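DUF2020 domain-containing protein (Corynebacterium diphtheriae, PDB 3V7B) is of unknown function but belongs to the DUF2020 family and adopts an alpha+beta fold consistent with its placement among Mog1p/PsbP-like proteins. Local coordinates at residues A[97-109]-A[116-128]. Numbering follows the deposited sequence. Where two conformers were deposited one is given.
Sequences PAEEPDGWSGGRA and VYAVQKGPVAVVV
Trp104 and Lys121 show how an aromatic ring can close the end of a strand pair held along its length by backbone bonds, at Ser105-Gln120, Gly107-Ala118 and Ala109-Val116. CB of Lys121 sits over the centre of the indole's six-membered ring, 3.5 Å from its centroid, in a CH-pi contact. With CG anti to the backbone N (chi1 -178°), the lysine chain then runs on past the ring: CG reaches Gly103 O at 3.5 Å, CD comes within 3.7 Å of Trp104 NE1, and CE lies about equally near NE1 and CZ2. A bend at chi3 carries NZ to a water that accepts a hydrogen bond from Trp104 NE1 and a weak one from NZ. Farther round the ring, Trp104 CE3 meets CG2 of Val119 at 3.5 Å, while CZ3 and CH2 rest against Val126; Leu151 adds to this packing.

Tyr117 fastens the 99-104 loop farther along the strand. Its ring lies beside the extended Arg108 chain, Ala98 CB touches CE1 at 3.5 Å, and OH donates to Glu100 O at 2.5 Å from above the carbonyl plane. The guanidinium of Arg108 continues to a salt bridge with Glu139. Between these aromatic side chains, Gly106 lets the backbones close to 4.1 Å between its CA and that of Val119. The central pair is a beta hairpin, flanked by 96-98 and 124-130 in a four-stranded antiparallel meander; helix 135-149 covers its Tyr117 face.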
loop_
_atom_site.group_PDB
_atom_site.type_symbol
_atom_site.label_atom_id
_atom_site.label_comp_id
_atom_site.label_asym_id
_atom_site.label_seq_id
_atom_site.Cartn_x
_atom_site.Cartn_y
_atom_site.Cartn_z
ATOM N N PRO A 97 -5.447 15.088 -5.432
ATOM C CA PRO A 97 -4.706 15.135 -4.186
ATOM C C PRO A 97 -5.283 14.197 -3.147
ATOM O O PRO A 97 -6.486 13.986 -3.118
ATOM C CB PRO A 97 -4.852 16.576 -3.725
ATOM C CG PRO A 97 -5.148 17.335 -4.987
ATOM C CD PRO A 97 -5.920 16.413 -5.859
ATOM N N ALA A 98 -4.394 13.625 -2.362
ATOM C CA ALA A 98 -4.706 12.847 -1.175
ATOM C C ALA A 98 -3.988 13.534 -0.051
ATOM O O ALA A 98 -2.724 13.706 -0.074
ATOM C CB ALA A 98 -4.248 11.405 -1.325
ATOM N N GLU A 99 -4.760 13.998 0.932
ATOM C CA GLU A 99 -4.157 14.743 2.043
ATOM C C GLU A 99 -4.589 14.218 3.391
ATOM O O GLU A 99 -4.649 14.993 4.343
ATOM C CB GLU A 99 -4.524 16.220 1.947
ATOM C CG GLU A 99 -4.050 16.895 0.668
ATOM C CD GLU A 99 -2.531 17.034 0.553
ATOM O OE1 GLU A 99 -1.905 17.526 1.544
ATOM O OE2 GLU A 99 -1.977 16.661 -0.541
ATOM N N GLU A 100 -4.898 12.938 3.476
ATOM C CA GLU A 100 -5.328 12.350 4.746
ATOM C C GLU A 100 -4.436 11.090 5.003
ATOM O O GLU A 100 -3.900 10.444 4.060
ATOM C CB GLU A 100 -6.876 12.104 4.774
ATOM C CG GLU A 100 -7.715 13.386 4.561
ATOM C CD GLU A 100 -9.264 13.276 4.707
ATOM O OE1 GLU A 100 -9.958 14.370 4.672
ATOM O OE2 GLU A 100 -9.823 12.149 4.847
ATOM N N PRO A 101 -4.188 10.766 6.264
ATOM C CA PRO A 101 -4.500 11.535 7.468
ATOM C C PRO A 101 -3.679 12.836 7.591
ATOM O O PRO A 101 -2.713 13.097 6.847
ATOM C CB PRO A 101 -4.196 10.541 8.607
ATOM C CG PRO A 101 -3.279 9.526 8.043
ATOM C CD PRO A 101 -3.378 9.558 6.556
ATOM N N ASP A 102 -4.052 13.676 8.545
ATOM C CA ASP A 102 -3.431 14.973 8.623
ATOM C C ASP A 102 -1.884 14.881 8.726
ATOM O O ASP A 102 -1.321 14.069 9.442
ATOM C CB ASP A 102 -4.135 15.826 9.689
ATOM C CG ASP A 102 -5.480 16.402 9.173
ATOM O OD1 ASP A 102 -6.086 15.800 8.267
ATOM O OD2 ASP A 102 -5.918 17.471 9.646
ATOM N N GLY A 103 -1.214 15.679 7.895
ATOM C CA GLY A 103 0.234 15.708 7.850
ATOM C C GLY A 103 0.781 14.912 6.675
ATOM O O GLY A 103 1.957 15.033 6.410
ATOM N N TRP A 104 -0.082 14.173 5.955
ATOM C CA TRP A 104 0.321 13.325 4.815
ATOM C C TRP A 104 -0.112 14.007 3.536
ATOM O O TRP A 104 -1.157 14.692 3.504
ATOM C CB TRP A 104 -0.288 11.929 4.884
ATOM C CG TRP A 104 0.216 11.150 6.086
ATOM C CD1 TRP A 104 -0.152 11.308 7.438
ATOM C CD2 TRP A 104 1.248 10.132 6.091
ATOM N NE1 TRP A 104 0.571 10.477 8.239
ATOM C CE2 TRP A 104 1.422 9.726 7.477
ATOM C CE3 TRP A 104 2.034 9.540 5.115
ATOM C CZ2 TRP A 104 2.320 8.781 7.830
ATOM C CZ3 TRP A 104 2.916 8.576 5.495
ATOM C CH2 TRP A 104 3.061 8.206 6.826
ATOM N N SER A 105 0.599 13.707 2.454
ATOM C CA SER A 105 0.338 14.317 1.143
ATOM C C SER A 105 0.699 13.388 0.012
ATOM O O SER A 105 1.735 12.795 0.011
ATOM C CB SER A 105 1.201 15.562 0.972
ATOM O OG SER A 105 0.718 16.382 -0.079
ATOM N N GLY A 106 -0.084 13.364 -1.023
ATOM C CA GLY A 106 0.251 12.555 -2.160
ATOM C C GLY A 106 -0.937 12.591 -3.136
ATOM O O GLY A 106 -1.503 13.670 -3.308
ATOM N N GLY A 107 -1.331 11.437 -3.652
ATOM C CA GLY A 107 -2.408 11.336 -4.696
ATOM C C GLY A 107 -3.241 10.066 -4.590
ATOM O O GLY A 107 -2.857 9.087 -3.926
ATOM N N ARG A 108 -4.366 10.064 -5.291
ATOM C CA ARG A 108 -5.309 8.984 -5.240
ATOM C C ARG A 108 -6.097 9.003 -6.559
ATOM O O ARG A 108 -6.216 10.060 -7.206
ATOM C CB ARG A 108 -6.265 9.110 -4.035
ATOM C CG ARG A 108 -7.000 10.427 -3.950
ATOM C CD ARG A 108 -8.087 10.456 -2.901
ATOM N NE ARG A 108 -8.673 11.809 -2.858
ATOM C CZ ARG A 108 -9.801 12.134 -2.211
ATOM N NH1 ARG A 108 -10.457 11.208 -1.510
ATOM N NH2 ARG A 108 -10.264 13.397 -2.248
ATOM N N ALA A 109 -6.584 7.841 -6.960
ATOM C CA ALA A 109 -7.285 7.655 -8.227
ATOM C C ALA A 109 -7.973 6.284 -8.139
ATOM O O ALA A 109 -7.408 5.317 -7.516
ATOM C CB ALA A 109 -6.318 7.654 -9.407
ATOM N N VAL A 116 -5.479 3.488 -6.431
ATOM C CA VAL A 116 -4.249 3.742 -5.680
ATOM C C VAL A 116 -4.450 4.882 -4.684
ATOM O O VAL A 116 -5.262 5.797 -4.884
ATOM C CB VAL A 116 -3.059 4.065 -6.629
ATOM C CG1 VAL A 116 -3.339 5.383 -7.408
ATOM C CG2 VAL A 116 -1.682 3.989 -5.888
ATOM N N TYR A 117 -3.691 4.831 -3.598
ATOM C CA TYR A 117 -3.700 5.867 -2.634
ATOM C C TYR A 117 -2.287 5.901 -2.101
ATOM O O TYR A 117 -1.769 4.897 -1.524
ATOM C CB TYR A 117 -4.736 5.633 -1.503
ATOM C CG TYR A 117 -4.866 6.812 -0.516
ATOM C CD1 TYR A 117 -5.903 7.767 -0.682
ATOM C CD2 TYR A 117 -4.020 6.961 0.581
ATOM C CE1 TYR A 117 -6.051 8.831 0.171
ATOM C CE2 TYR A 117 -4.166 8.035 1.451
ATOM C CZ TYR A 117 -5.212 8.964 1.247
ATOM O OH TYR A 117 -5.421 10.044 2.068
ATOM N N ALA A 118 -1.625 7.023 -2.332
ATOM C CA ALA A 118 -0.188 7.163 -2.047
ATOM C C ALA A 118 0.135 8.478 -1.400
ATOM O O ALA A 118 -0.154 9.543 -1.917
ATOM C CB ALA A 118 0.638 6.972 -3.309
ATOM N N VAL A 119 0.701 8.412 -0.187
ATOM C CA VAL A 119 0.991 9.603 0.560
ATOM C C VAL A 119 2.326 9.518 1.247
ATOM O O VAL A 119 2.835 8.448 1.499
ATOM C CB VAL A 119 -0.055 9.935 1.644
ATOM C CG1 VAL A 119 -1.416 10.408 0.982
ATOM C CG2 VAL A 119 -0.232 8.698 2.600
ATOM N N GLN A 120 2.918 10.668 1.447
ATOM C CA GLN A 120 4.139 10.734 2.284
ATOM C C GLN A 120 4.063 11.799 3.351
ATOM O O GLN A 120 3.314 12.767 3.272
ATOM C CB GLN A 120 5.373 10.919 1.418
ATOM C CG GLN A 120 5.500 12.196 0.603
ATOM C CD GLN A 120 5.687 13.497 1.330
ATOM O OE1 GLN A 120 6.450 13.660 2.324
ATOM N NE2 GLN A 120 5.019 14.467 0.828
ATOM N N LYS A 121 4.928 11.607 4.341
ATOM C CA LYS A 121 5.068 12.465 5.499
ATOM C C LYS A 121 6.553 12.369 5.786
ATOM O O LYS A 121 7.055 11.305 6.160
ATOM C CB LYS A 121 4.261 11.981 6.715
ATOM C CG LYS A 121 4.391 12.944 7.894
ATOM C CD LYS A 121 3.365 12.740 9.024
ATOM C CE LYS A 121 3.734 11.638 9.996
ATOM N NZ LYS A 121 3.165 11.911 11.378
ATOM N N GLY A 122 7.286 13.458 5.556
ATOM C CA GLY A 122 8.730 13.400 5.767
ATOM C C GLY A 122 9.300 12.313 4.848
ATOM O O GLY A 122 8.860 12.196 3.750
ATOM N N PRO A 123 10.199 11.455 5.342
ATOM C CA PRO A 123 10.760 10.454 4.481
ATOM C C PRO A 123 10.007 9.119 4.443
ATOM O O PRO A 123 10.488 8.191 3.828
ATOM C CB PRO A 123 12.149 10.232 5.064
ATOM C CG PRO A 123 11.935 10.415 6.500
ATOM C CD PRO A 123 10.956 11.574 6.601
ATOM N N VAL A 124 8.837 9.065 5.030
ATOM C CA VAL A 124 8.024 7.859 5.021
ATOM C C VAL A 124 6.972 7.959 3.951
ATOM O O VAL A 124 6.254 8.986 3.820
ATOM C CB VAL A 124 7.369 7.635 6.393
ATOM C CG1 VAL A 124 6.499 6.358 6.401
ATOM C CG2 VAL A 124 8.501 7.555 7.431
ATOM N N ALA A 125 6.845 6.877 3.171
ATOM C CA ALA A 125 5.754 6.798 2.190
ATOM C C ALA A 125 4.869 5.548 2.440
ATOM O O ALA A 125 5.361 4.524 2.846
ATOM C CB ALA A 125 6.294 6.834 0.749
ATOM N N VAL A 126 3.567 5.695 2.230
ATOM C CA VAL A 126 2.588 4.636 2.364
ATOM C C VAL A 126 1.796 4.577 1.039
ATOM O O VAL A 126 1.161 5.571 0.636
ATOM C CB VAL A 126 1.644 4.868 3.577
ATOM C CG1 VAL A 126 0.492 3.855 3.621
ATOM C CG2 VAL A 126 2.417 4.859 4.909
ATOM N N VAL A 127 1.811 3.435 0.362
ATOM C CA VAL A 127 1.073 3.267 -0.907
ATOM C C VAL A 127 0.142 2.041 -0.766
ATOM O O VAL A 127 0.552 0.972 -0.315
ATOM C CB VAL A 127 2.049 3.008 -2.111
ATOM C CG1 VAL A 127 1.318 2.782 -3.419
ATOM C CG2 VAL A 127 3.128 4.120 -2.238
ATOM N N VAL A 128 -1.084 2.165 -1.238
ATOM C CA VAL A 128 -1.979 1.071 -1.225
ATOM C C VAL A 128 -2.561 1.051 -2.621
ATOM O O VAL A 128 -2.949 2.113 -3.128
ATOM C CB VAL A 128 -3.115 1.258 -0.187
ATOM C CG1 VAL A 128 -4.185 0.208 -0.288
ATOM C CG2 VAL A 128 -2.603 1.273 1.260
HETATM O O HOH W 1 3.460 15.570 3.969
HETATM O O HOH W 2 0.056 10.533 10.988
#